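Local coordinates for AxyAgu115A (Amphibacillus xylanus NBRC 15112, PDB 6NPS), which probably acts as a family GH115 alpha-glucuronidase, hydrolysing glucuronic acid side groups from the xylan of plant hemicellulose, at residues D721-S726 / I742-D747; Y714-D719 / G757-K762; L687-F692 / I770-V775; S669-E674 / Q699-I704. The protein carries 3 engineered substitutions. All coordinates share one frame; numbering follows the deposited sequence.

Contact 1: residues D721-S726 / I742-D747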
loop_
_atom_site.group_PDB
_atom_site.type_symbol
_atom_site.label_atom_id
_atom_site.label_comp_id
_atom_site.label_asym_id
_atom_site.label_seq_id
_atom_site.Cartn_x
_atom_site.Cartn_y
_atom_site.Cartn_z
ATOM N N ASP A 721 30.618 -14.604 -27.419
ATOM C CA ASP A 721 31.279 -13.545 -28.173
ATOM C C ASP A 721 30.296 -12.609 -28.866
ATOM O O ASP A 721 30.593 -11.419 -29.013
ATOM C CB ASP A 721 32.237 -14.164 -29.190
ATOM C CG ASP A 721 33.268 -15.065 -28.527
ATOM O OD1 ASP A 721 33.443 -16.223 -28.969
ATOM O OD2 ASP A 721 33.881 -14.619 -27.530
ATOM N N TRP A 722 29.122 -13.098 -29.281
ATOM C CA TRP A 722 28.122 -12.208 -29.893
ATOM C C TRP A 722 27.369 -11.296 -28.910
ATOM O O TRP A 722 26.566 -10.453 -29.369
ATOM C CB TRP A 722 27.082 -13.022 -30.667
ATOM C CG TRP A 722 26.494 -14.156 -29.901
ATOM C CD1 TRP A 722 26.977 -15.438 -29.840
ATOM C CD2 TRP A 722 25.309 -14.136 -29.090
ATOM N NE1 TRP A 722 26.156 -16.209 -29.035
ATOM C CE2 TRP A 722 25.129 -15.433 -28.575
ATOM C CE3 TRP A 722 24.371 -13.147 -28.760
ATOM C CZ2 TRP A 722 24.054 -15.766 -27.726
ATOM C CZ3 TRP A 722 23.308 -13.483 -27.928
ATOM C CH2 TRP A 722 23.164 -14.784 -27.424
ATOM N N LEU A 723 27.570 -11.439 -27.598
ATOM C CA LEU A 723 26.772 -10.727 -26.593
ATOM C C LEU A 723 27.693 -9.828 -25.778
ATOM O O LEU A 723 28.688 -10.301 -25.217
ATOM C CB LEU A 723 26.041 -11.714 -25.671
ATOM C CG LEU A 723 25.225 -11.192 -24.465
ATOM C CD1 LEU A 723 24.056 -10.371 -24.929
ATOM C CD2 LEU A 723 24.736 -12.387 -23.606
ATOM N N SER A 724 27.402 -8.537 -25.737
ATOM C CA SER A 724 28.293 -7.651 -25.002
ATOM C C SER A 724 27.478 -6.548 -24.348
ATOM O O SER A 724 26.291 -6.366 -24.640
ATOM C CB SER A 724 29.372 -7.076 -25.925
ATOM O OG SER A 724 28.758 -6.207 -26.851
ATOM N N CYS A 725 28.131 -5.801 -23.453
ATOM C CA CYS A 725 27.496 -4.700 -22.737
ATOM C C CYS A 725 28.328 -3.433 -22.826
ATOM O O CYS A 725 29.517 -3.468 -23.146
ATOM C CB CYS A 725 27.236 -5.029 -21.264
ATOM S SG CYS A 725 26.505 -6.611 -20.920
ATOM N N SER A 726 27.691 -2.311 -22.472
ATOM C CA SER A 726 28.357 -1.015 -22.539
ATOM C C SER A 726 29.436 -0.842 -21.478
ATOM O O SER A 726 30.205 0.121 -21.564
ATOM C CB SER A 726 27.331 0.133 -22.445
ATOM O OG SER A 726 26.367 -0.016 -21.394
ATOM N N ILE A 742 23.040 -0.109 -18.075
ATOM C CA ILE A 742 23.957 -0.889 -18.901
ATOM C C ILE A 742 23.213 -1.255 -20.174
ATOM O O ILE A 742 22.116 -1.832 -20.115
ATOM C CB ILE A 742 24.459 -2.150 -18.168
ATOM C CG1 ILE A 742 24.960 -1.824 -16.737
ATOM C CG2 ILE A 742 25.521 -2.915 -19.037
ATOM C CD1 ILE A 742 26.123 -0.856 -16.643
ATOM N N HIS A 743 23.781 -0.896 -21.327
ATOM C CA HIS A 743 23.198 -1.297 -22.597
ATOM C C HIS A 743 23.743 -2.644 -23.032
ATOM O O HIS A 743 24.938 -2.930 -22.894
ATOM C CB HIS A 743 23.450 -0.226 -23.658
ATOM C CG HIS A 743 23.042 1.125 -23.181
ATOM N ND1 HIS A 743 21.730 1.546 -23.190
ATOM C CD2 HIS A 743 23.750 2.103 -22.571
ATOM C CE1 HIS A 743 21.655 2.746 -22.649
ATOM N NE2 HIS A 743 22.870 3.112 -22.278
ATOM N N VAL A 744 22.858 -3.464 -23.585
ATOM C CA VAL A 744 23.196 -4.808 -24.030
ATOM C C VAL A 744 23.155 -4.831 -25.555
ATOM O O VAL A 744 22.219 -4.296 -26.155
ATOM C CB VAL A 744 22.220 -5.850 -23.454
ATOM C CG1 VAL A 744 22.649 -7.241 -23.867
ATOM C CG2 VAL A 744 22.195 -5.765 -21.921
ATOM N N PHE A 745 24.131 -5.499 -26.173
ATOM C CA PHE A 745 24.285 -5.542 -27.634
ATOM C C PHE A 745 24.371 -6.987 -28.094
ATOM O O PHE A 745 25.149 -7.773 -27.538
ATOM C CB PHE A 745 25.538 -4.793 -28.117
ATOM C CG PHE A 745 25.662 -3.417 -27.551
ATOM C CD1 PHE A 745 24.753 -2.431 -27.902
ATOM C CD2 PHE A 745 26.670 -3.109 -26.639
ATOM C CE1 PHE A 745 24.846 -1.155 -27.373
ATOM C CE2 PHE A 745 26.767 -1.821 -26.108
ATOM C CZ PHE A 745 25.846 -0.853 -26.471
ATOM N N VAL A 746 23.595 -7.324 -29.126
ATOM C CA VAL A 746 23.645 -8.639 -29.755
ATOM C C VAL A 746 24.159 -8.475 -31.182
ATOM O O VAL A 746 23.575 -7.733 -31.979
ATOM C CB VAL A 746 22.263 -9.310 -29.741
ATOM C CG1 VAL A 746 22.260 -10.548 -30.626
ATOM C CG2 VAL A 746 21.895 -9.696 -28.308
ATOM N N ASP A 747 25.236 -9.177 -31.510
ATOM C CA ASP A 747 25.717 -9.190 -32.887
ATOM C C ASP A 747 24.935 -10.244 -33.651
ATOM O O ASP A 747 25.199 -11.437 -33.526
ATOM C CB ASP A 747 27.209 -9.473 -32.935
ATOM C CG ASP A 747 27.772 -9.353 -34.349
ATOM O OD1 ASP A 747 27.031 -8.895 -35.262
ATOM O OD2 ASP A 747 28.959 -9.701 -34.527
HETATM O O HOH W 1 27.606 -7.923 -29.100
#
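Leu723, Ser724 and Cys725 pair with Val746, Phe745 and Val744 in an antiparallel ladder at the edge of one sheet of a beta sandwich, a worked example of how a short edge strand is secured at both ends. In the middle, Ser724 and Phe745 form the hydrogen-bonded pair, Ser724 N giving to Phe745 O at 3.0 Å and Phe745 N returning to Ser724 O at 2.8 Å. Asp747 N extends the ladder to Trp722 O. At the other end a hydroxyl takes over from the backbone: Ser726 OG, swung between its own N and carbonyl carbon (chi1 47°), accepts from His743 N at 2.7 Å, while Ser726 N donates to His743 O. Both polar backbone atoms of His743 are thus gripped by one serine.

The two faces differ. On the inner one, Leu723 CD1 meets Val744 CG1 at 3.6 Å, Cys725 CB rests 3.5 Å from Ile742 CG2, and the indole of Trp722 runs alongside Val746, Trp722 CE3 lying 3.8 Å from Val746 CG1. On the other face Ser724 OG lies in the plane of the Phe745 ring, at its edge. A water hydrogen-bonded with this hydroxyl donates to both Trp722 O and Phe745 O, tying the loop before the strand to the ladder.

Strand 723-725 is the outermost of its sheet, with strand 739-746 beside it and strand 700-706 beyond, bonded through Ile742 and Val744. Leu723, Cys725 and Val744 all press on Ile759 of the facing sheet, and Trp722 reaches Ala755 and Val774 there.

Contact 2: residues Y714-D719 / G757-K762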
loop_
_atom_site.group_PDB
_atom_site.type_symbol
_atom_site.label_atom_id
_atom_site.label_comp_id
_atom_site.label_asym_id
_atom_site.label_seq_id
_atom_site.Cartn_x
_atom_site.Cartn_y
_atom_site.Cartn_z
ATOM N N TYR A 714 30.744 -3.012 -9.223
ATOM C CA TYR A 714 30.160 -4.117 -9.963
ATOM C C TYR A 714 31.124 -4.559 -11.069
ATOM O O TYR A 714 31.972 -3.777 -11.516
ATOM C CB TYR A 714 28.771 -3.714 -10.559
ATOM C CG TYR A 714 28.766 -2.447 -11.383
ATOM C CD1 TYR A 714 29.042 -2.482 -12.744
ATOM C CD2 TYR A 714 28.497 -1.208 -10.797
ATOM C CE1 TYR A 714 29.039 -1.321 -13.517
ATOM C CE2 TYR A 714 28.486 -0.044 -11.555
ATOM C CZ TYR A 714 28.766 -0.111 -12.912
ATOM O OH TYR A 714 28.775 1.031 -13.667
ATOM N N HIS A 715 30.988 -5.810 -11.513
ATOM C CA HIS A 715 31.772 -6.351 -12.631
ATOM C C HIS A 715 30.844 -7.152 -13.540
ATOM O O HIS A 715 30.117 -8.045 -13.082
ATOM C CB HIS A 715 32.938 -7.228 -12.123
ATOM C CG HIS A 715 33.643 -6.651 -10.926
ATOM N ND1 HIS A 715 34.532 -5.596 -11.015
ATOM C CD2 HIS A 715 33.553 -6.955 -9.605
ATOM C CE1 HIS A 715 34.973 -5.289 -9.806
ATOM N NE2 HIS A 715 34.393 -6.097 -8.931
ATOM N N ILE A 716 30.849 -6.828 -14.823
ATOM C CA ILE A 716 29.936 -7.408 -15.797
ATOM C C ILE A 716 30.719 -8.215 -16.832
ATOM O O ILE A 716 31.694 -7.720 -17.405
ATOM C CB ILE A 716 29.116 -6.293 -16.470
ATOM C CG1 ILE A 716 28.285 -5.575 -15.407
ATOM C CG2 ILE A 716 28.224 -6.854 -17.561
ATOM C CD1 ILE A 716 27.992 -4.112 -15.737
ATOM N N SER A 717 30.286 -9.442 -17.094
ATOM C CA SER A 717 30.881 -10.208 -18.178
ATOM C C SER A 717 29.803 -11.030 -18.859
ATOM O O SER A 717 28.717 -11.254 -18.300
ATOM C CB SER A 717 32.009 -11.125 -17.679
ATOM O OG SER A 717 31.471 -12.079 -16.786
ATOM N N THR A 718 30.091 -11.461 -20.083
ATOM C CA THR A 718 29.170 -12.316 -20.814
ATOM C C THR A 718 29.863 -13.611 -21.207
ATOM O O THR A 718 31.093 -13.723 -21.204
ATOM C CB THR A 718 28.585 -11.637 -22.074
ATOM O OG1 THR A 718 29.550 -11.687 -23.124
ATOM C CG2 THR A 718 28.198 -10.197 -21.818
ATOM N N ASP A 719 29.060 -14.611 -21.533
ATOM C CA ASP A 719 29.591 -15.936 -21.805
ATOM C C ASP A 719 29.530 -16.301 -23.284
ATOM O O ASP A 719 29.614 -17.484 -23.608
ATOM C CB ASP A 719 28.840 -16.975 -20.976
ATOM C CG ASP A 719 27.415 -17.210 -21.479
ATOM O OD1 ASP A 719 26.894 -16.418 -22.315
ATOM O OD2 ASP A 719 26.820 -18.215 -21.020
ATOM N N GLY A 757 22.331 -16.421 -24.536
ATOM C CA GLY A 757 23.553 -16.059 -23.854
ATOM C C GLY A 757 23.260 -15.666 -22.409
ATOM O O GLY A 757 22.096 -15.512 -21.996
ATOM N N ARG A 758 24.325 -15.490 -21.639
ATOM C CA ARG A 758 24.138 -15.080 -20.251
ATOM C C ARG A 758 25.103 -13.965 -19.891
ATOM O O ARG A 758 26.291 -14.010 -20.243
ATOM C CB ARG A 758 24.326 -16.260 -19.284
ATOM C CG ARG A 758 23.250 -17.327 -19.416
ATOM C CD ARG A 758 23.651 -18.629 -18.726
ATOM N NE ARG A 758 22.753 -18.924 -17.620
ATOM C CZ ARG A 758 21.563 -19.508 -17.748
ATOM N NH1 ARG A 758 21.122 -19.890 -18.945
ATOM N NH2 ARG A 758 20.813 -19.712 -16.666
ATOM N N ILE A 759 24.576 -12.967 -19.191
ATOM C CA ILE A 759 25.356 -11.875 -18.631
ATOM C C ILE A 759 25.499 -12.126 -17.134
ATOM O O ILE A 759 24.510 -12.427 -16.449
ATOM C CB ILE A 759 24.663 -10.519 -18.889
ATOM C CG1 ILE A 759 24.410 -10.293 -20.386
ATOM C CG2 ILE A 759 25.439 -9.357 -18.212
ATOM C CD1 ILE A 759 23.362 -9.211 -20.634
ATOM N N THR A 760 26.708 -11.986 -16.611
ATOM C CA THR A 760 26.940 -12.135 -15.184
ATOM C C THR A 760 27.284 -10.777 -14.575
ATOM O O THR A 760 28.190 -10.090 -15.053
ATOM C CB THR A 760 28.050 -13.141 -14.926
ATOM O OG1 THR A 760 27.546 -14.455 -15.201
ATOM C CG2 THR A 760 28.508 -13.051 -13.454
ATOM N N VAL A 761 26.545 -10.378 -13.540
ATOM C CA VAL A 761 26.775 -9.108 -12.850
ATOM C C VAL A 761 27.194 -9.435 -11.423
ATOM O O VAL A 761 26.367 -9.899 -10.621
ATOM C CB VAL A 761 25.536 -8.214 -12.825
ATOM C CG1 VAL A 761 25.892 -6.889 -12.141
ATOM C CG2 VAL A 761 25.013 -7.988 -14.236
ATOM N N LYS A 762 28.442 -9.140 -11.083
ATOM C CA LYS A 762 28.945 -9.391 -9.743
ATOM C C LYS A 762 28.914 -8.098 -8.943
ATOM O O LYS A 762 29.331 -7.037 -9.435
ATOM C CB LYS A 762 30.344 -10.008 -9.777
ATOM C CG LYS A 762 30.234 -11.487 -10.087
ATOM C CD LYS A 762 31.489 -12.285 -9.779
ATOM C CE LYS A 762 32.743 -11.519 -10.143
ATOM N NZ LYS A 762 33.285 -11.888 -11.488
HETATM O O HOH W 2 30.934 -10.863 -14.010
#
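With its CG turned between backbone N and carbonyl carbon (chi1 72°), Asp719 folds its carboxylate back to the neighbouring strand, where OD1 accepts from Arg758 N at 2.8 Å. The donor arrives from above the carboxylate plane, 44° out of it. Asp719 N gives a longer bond to Arg758 O, 3.1 Å, so the backbone of Arg758 is held at both polar atoms just where strand 714-718 ends. The charged groups themselves stay apart: Asp719 OD2 is 5.3 Å from Arg758 NE, the arginine side chain leading away toward a weak, long ion pair with Glu756.

Regular pairing fills the rest. Ser717 and Thr760 exchange two backbone bonds, of which Thr760 N to Ser717 O is the shorter at 2.7 Å, as do His715 and Lys762, two residues earlier on the first strand and two later on the second. A water lies 3.1 Å from Ser717 OG and donates to Thr760 O. The opposite face is largely apolar. Here Ile716 and Ile759 lie side by side with CG2 to CG2 at 3.8 Å, and Ile716 CG1 approaches Val761 CG2 at 4.2 Å. Thr718 is beside Ile759, and its OG1 is hydrogen-bonded with Leu723 O and with Gln720 O.

One face polar and watered, the other mainly of branched aliphatic groups pressed on Cys725, Ile742, Phe702 and Ile704 of the facing sheet: this two-sided antiparallel pair is characteristic of the inner strands of a beta sandwich.

Contact 3: residues L687-F692 / I770-V775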
loop_
_atom_site.group_PDB
_atom_site.type_symbol
_atom_site.label_atom_id
_atom_site.label_comp_id
_atom_site.label_asym_id
_atom_site.label_seq_id
_atom_site.Cartn_x
_atom_site.Cartn_y
_atom_site.Cartn_z
ATOM N N LEU A 687 17.592 -13.599 -13.923
ATOM C CA LEU A 687 16.582 -12.730 -14.520
ATOM C C LEU A 687 16.573 -12.862 -16.045
ATOM O O LEU A 687 17.641 -12.836 -16.682
ATOM C CB LEU A 687 16.842 -11.268 -14.160
ATOM C CG LEU A 687 16.930 -10.907 -12.670
ATOM C CD1 LEU A 687 17.294 -9.420 -12.540
ATOM C CD2 LEU A 687 15.631 -11.225 -11.875
ATOM N N PRO A 688 15.396 -12.991 -16.659
ATOM C CA PRO A 688 15.325 -12.985 -18.130
ATOM C C PRO A 688 15.202 -11.595 -18.738
ATOM O O PRO A 688 14.437 -10.744 -18.283
ATOM C CB PRO A 688 14.055 -13.801 -18.418
ATOM C CG PRO A 688 13.171 -13.532 -17.221
ATOM C CD PRO A 688 14.142 -13.455 -16.038
ATOM N N LEU A 689 15.952 -11.365 -19.811
ATOM C CA LEU A 689 15.874 -10.117 -20.551
ATOM C C LEU A 689 15.443 -10.514 -21.953
ATOM O O LEU A 689 16.225 -11.132 -22.694
ATOM C CB LEU A 689 17.222 -9.403 -20.554
ATOM C CG LEU A 689 17.278 -8.066 -21.262
ATOM C CD1 LEU A 689 18.407 -7.243 -20.663
ATOM C CD2 LEU A 689 17.533 -8.307 -22.735
ATOM N N VAL A 690 14.214 -10.169 -22.334
ATOM C CA VAL A 690 13.614 -10.836 -23.483
ATOM C C VAL A 690 13.524 -9.938 -24.721
ATOM O O VAL A 690 12.918 -10.337 -25.714
ATOM C CB VAL A 690 12.241 -11.419 -23.117
ATOM C CG1 VAL A 690 12.404 -12.418 -21.978
ATOM C CG2 VAL A 690 11.232 -10.304 -22.776
ATOM N N ASP A 691 14.142 -8.754 -24.702
ATOM C CA ASP A 691 13.956 -7.795 -25.794
ATOM C C ASP A 691 14.373 -8.372 -27.150
ATOM O O ASP A 691 13.767 -8.039 -28.183
ATOM C CB ASP A 691 14.741 -6.517 -25.513
ATOM C CG ASP A 691 14.388 -5.882 -24.150
ATOM O OD1 ASP A 691 14.613 -6.531 -23.096
ATOM O OD2 ASP A 691 13.915 -4.721 -24.141
ATOM N N PHE A 692 15.422 -9.223 -27.186
ATOM C CA PHE A 692 15.928 -9.698 -28.480
ATOM C C PHE A 692 15.132 -10.875 -29.009
ATOM O O PHE A 692 15.477 -11.403 -30.066
ATOM C CB PHE A 692 17.422 -10.073 -28.380
ATOM C CG PHE A 692 18.281 -8.922 -27.926
ATOM C CD1 PHE A 692 18.679 -7.939 -28.821
ATOM C CD2 PHE A 692 18.645 -8.791 -26.585
ATOM C CE1 PHE A 692 19.461 -6.849 -28.392
ATOM C CE2 PHE A 692 19.400 -7.710 -26.152
ATOM C CZ PHE A 692 19.810 -6.741 -27.052
ATOM N N ILE A 770 21.824 -12.637 -15.927
ATOM C CA ILE A 770 20.781 -12.151 -16.823
ATOM C C ILE A 770 20.765 -13.056 -18.045
ATOM O O ILE A 770 21.794 -13.205 -18.735
ATOM C CB ILE A 770 21.016 -10.685 -17.202
ATOM C CG1 ILE A 770 20.987 -9.820 -15.951
ATOM C CG2 ILE A 770 20.006 -10.211 -18.259
ATOM C CD1 ILE A 770 21.115 -8.356 -16.247
ATOM N N VAL A 771 19.636 -13.729 -18.284
ATOM C CA VAL A 771 19.554 -14.671 -19.397
ATOM C C VAL A 771 19.014 -13.936 -20.608
ATOM O O VAL A 771 17.984 -13.261 -20.521
ATOM C CB VAL A 771 18.681 -15.885 -19.061
ATOM C CG1 VAL A 771 18.650 -16.842 -20.294
ATOM C CG2 VAL A 771 19.268 -16.606 -17.833
ATOM N N VAL A 772 19.712 -14.060 -21.738
ATOM C CA VAL A 772 19.382 -13.273 -22.920
ATOM C C VAL A 772 19.076 -14.230 -24.066
ATOM O O VAL A 772 19.978 -14.612 -24.821
ATOM C CB VAL A 772 20.515 -12.295 -23.269
ATOM C CG1 VAL A 772 20.123 -11.367 -24.464
ATOM C CG2 VAL A 772 20.893 -11.457 -22.028
ATOM N N PRO A 773 17.820 -14.630 -24.249
ATOM C CA PRO A 773 17.461 -15.434 -25.421
ATOM C C PRO A 773 17.223 -14.536 -26.630
ATOM O O PRO A 773 16.749 -13.407 -26.516
ATOM C CB PRO A 773 16.172 -16.136 -24.971
ATOM C CG PRO A 773 15.518 -15.102 -24.058
ATOM C CD PRO A 773 16.658 -14.360 -23.361
ATOM N N VAL A 774 17.555 -15.050 -27.804
ATOM C CA VAL A 774 17.539 -14.256 -29.025
ATOM C C VAL A 774 16.788 -15.018 -30.105
ATOM O O VAL A 774 17.007 -16.216 -30.281
ATOM C CB VAL A 774 18.977 -13.927 -29.511
ATOM C CG1 VAL A 774 18.909 -13.149 -30.839
ATOM C CG2 VAL A 774 19.717 -13.101 -28.466
ATOM N N VAL A 775 15.929 -14.323 -30.843
ATOM C CA VAL A 775 15.351 -14.837 -32.082
ATOM C C VAL A 775 15.960 -14.045 -33.240
ATOM O O VAL A 775 15.950 -12.806 -33.240
ATOM C CB VAL A 775 13.812 -14.744 -32.065
ATOM C CG1 VAL A 775 13.245 -14.963 -33.467
ATOM C CG2 VAL A 775 13.217 -15.757 -31.055
HETATM O O HOH W 3 16.437 -11.082 -25.316
#
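Leu687 lies in a parallel pairing with strand 766-775 at the margin of the beta sandwich, beside Ile770, its O accepting from Val771 N at 2.7 Å. Pro688, next to Val771, continues the register on the more exposed face. Leu689 N then donates to Val771 O at 2.9 Å, the N-H and C=O nearly in line. Leu689 CB packs against Ile770 CG2 at 3.7 Å.

At this point the ladder breaks. A regular parallel register would carry the next bond from residue 773 to Leu689 O, but Pro773 has no N-H, and its CD sits 3.3 Å from that oxygen instead. A water fills the role: it donates to Leu689 O and to Pro773 O, each at 2.6 Å, and accepts from Phe692 N. Three backbone groups are thereby satisfied by one molecule as the chain bulges away through Val690 into a 3-10 segment that includes Asp691 and Phe692 and runs on beyond them.

Phe692 closes the gap. Its O takes Val775 N at 3.1 Å, well tilted from the carbonyl plane, and also accepts from Arg748, whose guanidinium reaches Val775 O as well. The Phe692 ring turns into the core between the two sheets, next to Val744, Val746 and Ala700. Across the contact, Phe692 CB meets Val774 CG2, and Phe692 CD2 lies 3.6 Å from Val772 CG1.

Contact 4: residues S669-E674 / Q699-I704; sequences SIDGTE and QASFTI
Asp671 bridges two residues of strand 700-706, each oxygen of its carboxylate accepting from a different hydroxyl. Thr703 OG1 donates to OD1 at 2.8 Å from the syn side, only 16° out of the carboxylate plane, whereas Ser701 OG donates to OD2 at 2.6 Å from the anti side and further out of plane. Two hydroxyls on one strand therefore fix the rotation of the carboxylate. Asp671 N adds a longer bond to Ser701 O, 3.2 Å.

Just before it, the strands are tightly paired. Thr703 N reaches Ser669 O at 2.8 Å and Ser669 N returns to Thr703 O at 2.9 Å, with Phe702 CB pressed to 3.2 Å from Ser669 O. Phe702 holds its CG between N and carbonyl carbon (chi1 64°), which carries the ring away from Ile670, so that Ile670 CD1 touches only its CB, at 4.0 Å.

The solvent side is looser. A water lies by Ser669 OG and donates weakly to Thr703 O, and a glycerol, probably from crystallisation, sits about 5 Å from the Ser669 side chain. Past Asp671 the chain leaves its partner in a type II turn from Ile670 to Thr673, with Gly672 at a positive phi and Thr673 OG1 donating to Ile670 O.

Strand 666-670 runs between 676-677 and 700-706, and the latter is bonded on to 739-746. Ile670 and Phe702 both meet Ile770 of the facing sheet, while Gly672 of the turn is hydrogen-bonded through the backbone to Tyr535, outside the sandwich.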
loop_
_atom_site.group_PDB
_atom_site.type_symbol
_atom_site.label_atom_id
_atom_site.label_comp_id
_atom_site.label_asym_id
_atom_site.label_seq_id
_atom_site.Cartn_x
_atom_site.Cartn_y
_atom_site.Cartn_z
ATOM N N SER A 669 18.139 -4.521 -12.102
ATOM C CA SER A 669 16.766 -4.605 -12.578
ATOM C C SER A 669 16.719 -4.554 -14.096
ATOM O O SER A 669 17.534 -3.882 -14.732
ATOM C CB SER A 669 15.906 -3.483 -11.962
ATOM O OG SER A 669 16.406 -2.185 -12.276
ATOM N N ILE A 670 15.770 -5.281 -14.677
ATOM C CA ILE A 670 15.625 -5.356 -16.129
ATOM C C ILE A 670 14.716 -4.211 -16.564
ATOM O O ILE A 670 13.587 -4.101 -16.085
ATOM C CB ILE A 670 15.024 -6.704 -16.560
ATOM C CG1 ILE A 670 15.829 -7.882 -15.988
ATOM C CG2 ILE A 670 14.887 -6.761 -18.123
ATOM C CD1 ILE A 670 17.325 -7.765 -16.286
ATOM N N ASP A 671 15.175 -3.368 -17.478
ATOM C CA ASP A 671 14.364 -2.189 -17.777
ATOM C C ASP A 671 13.061 -2.613 -18.460
ATOM O O ASP A 671 13.031 -3.573 -19.229
ATOM C CB ASP A 671 15.156 -1.211 -18.638
ATOM C CG ASP A 671 16.391 -0.654 -17.909
ATOM O OD1 ASP A 671 16.605 -0.982 -16.719
ATOM O OD2 ASP A 671 17.167 0.097 -18.538
ATOM N N GLY A 672 11.970 -1.913 -18.141
ATOM C CA GLY A 672 10.671 -2.216 -18.704
ATOM C C GLY A 672 9.885 -3.312 -18.013
ATOM O O GLY A 672 8.812 -3.679 -18.513
ATOM N N THR A 673 10.381 -3.858 -16.893
ATOM C CA THR A 673 9.760 -4.981 -16.173
ATOM C C THR A 673 9.952 -4.794 -14.669
ATOM O O THR A 673 10.712 -3.928 -14.221
ATOM C CB THR A 673 10.401 -6.344 -16.535
ATOM O OG1 THR A 673 11.662 -6.441 -15.864
ATOM C CG2 THR A 673 10.655 -6.517 -18.065
ATOM N N GLU A 674 9.318 -5.663 -13.878
ATOM C CA GLU A 674 9.528 -5.693 -12.435
ATOM C C GLU A 674 10.615 -6.666 -12.012
ATOM O O GLU A 674 10.804 -6.875 -10.809
ATOM C CB GLU A 674 8.230 -6.090 -11.712
ATOM C CG GLU A 674 7.093 -5.114 -12.010
ATOM C CD GLU A 674 5.771 -5.487 -11.341
ATOM O OE1 GLU A 674 5.038 -6.369 -11.850
ATOM O OE2 GLU A 674 5.462 -4.869 -10.305
ATOM N N GLN A 699 18.535 -3.249 -29.343
ATOM C CA GLN A 699 18.971 -2.563 -28.136
ATOM C C GLN A 699 18.125 -3.017 -26.958
ATOM O O GLN A 699 16.926 -3.259 -27.102
ATOM C CB GLN A 699 18.890 -1.035 -28.275
ATOM C CG GLN A 699 17.483 -0.486 -28.367
ATOM C CD GLN A 699 17.458 0.948 -28.879
ATOM O OE1 GLN A 699 18.505 1.540 -29.148
ATOM N NE2 GLN A 699 16.260 1.504 -29.035
ATOM N N ALA A 700 18.758 -3.118 -25.795
ATOM C CA ALA A 700 18.043 -3.411 -24.557
ATOM C C ALA A 700 18.906 -2.892 -23.414
ATOM O O ALA A 700 20.063 -2.507 -23.615
ATOM C CB ALA A 700 17.766 -4.904 -24.400
ATOM N N SER A 701 18.344 -2.885 -22.207
ATOM C CA SER A 701 19.178 -2.387 -21.124
ATOM C C SER A 701 18.714 -2.929 -19.788
ATOM O O SER A 701 17.580 -3.393 -19.638
ATOM C CB SER A 701 19.220 -0.850 -21.087
ATOM O OG SER A 701 17.953 -0.276 -20.945
ATOM N N PHE A 702 19.638 -2.902 -18.826
ATOM C CA PHE A 702 19.293 -3.137 -17.432
ATOM C C PHE A 702 19.966 -2.068 -16.590
ATOM O O PHE A 702 20.862 -1.360 -17.062
ATOM C CB PHE A 702 19.684 -4.562 -16.994
ATOM C CG PHE A 702 21.157 -4.863 -17.023
ATOM C CD1 PHE A 702 21.769 -5.371 -18.186
ATOM C CD2 PHE A 702 21.934 -4.683 -15.880
ATOM C CE1 PHE A 702 23.137 -5.696 -18.189
ATOM C CE2 PHE A 702 23.284 -5.001 -15.866
ATOM C CZ PHE A 702 23.908 -5.514 -17.028
ATOM N N THR A 703 19.538 -1.944 -15.324
ATOM C CA THR A 703 20.043 -0.893 -14.462
ATOM C C THR A 703 20.630 -1.514 -13.209
ATOM O O THR A 703 20.173 -2.563 -12.740
ATOM C CB THR A 703 18.905 0.107 -14.143
ATOM O OG1 THR A 703 18.441 0.650 -15.383
ATOM C CG2 THR A 703 19.370 1.275 -13.252
ATOM N N ILE A 704 21.671 -0.869 -12.690
ATOM C CA ILE A 704 22.273 -1.189 -11.398
ATOM C C ILE A 704 22.110 0.037 -10.497
ATOM O O ILE A 704 22.480 1.148 -10.900
ATOM C CB ILE A 704 23.761 -1.562 -11.549
ATOM C CG1 ILE A 704 23.950 -2.669 -12.589
ATOM C CG2 ILE A 704 24.387 -1.989 -10.197
ATOM C CD1 ILE A 704 25.391 -2.794 -13.060
HETATM O O HOH W 4 18.443 -1.211 -10.468
#

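In the fold
Contacts 1 and 4 belong to one sheet of the sandwich, contacts 2 and 3 to the other. Within the sheets they join through probable backbone hydrogen bonds: Ile742 N to Phe702 O (2.7 Å) links 1 with 4, and Ile770 N to Ile759 O (2.7 Å) links 2 with 3. Between the sheets the seam is mostly apolar, Ile770 CD1 lying 3.6 Å from Phe702 CG and Cys725 SG 3.8 Å from Ile716 CG2, with a probable hydrogen bond from Thr718 OG1 to Leu723 O. Centres of contacts 1 and 2 are about 10 Å apart. The centres of all four lie about 36 to 50 Å from the centre of the chain, in a peripheral domain where the contacts are structural packing.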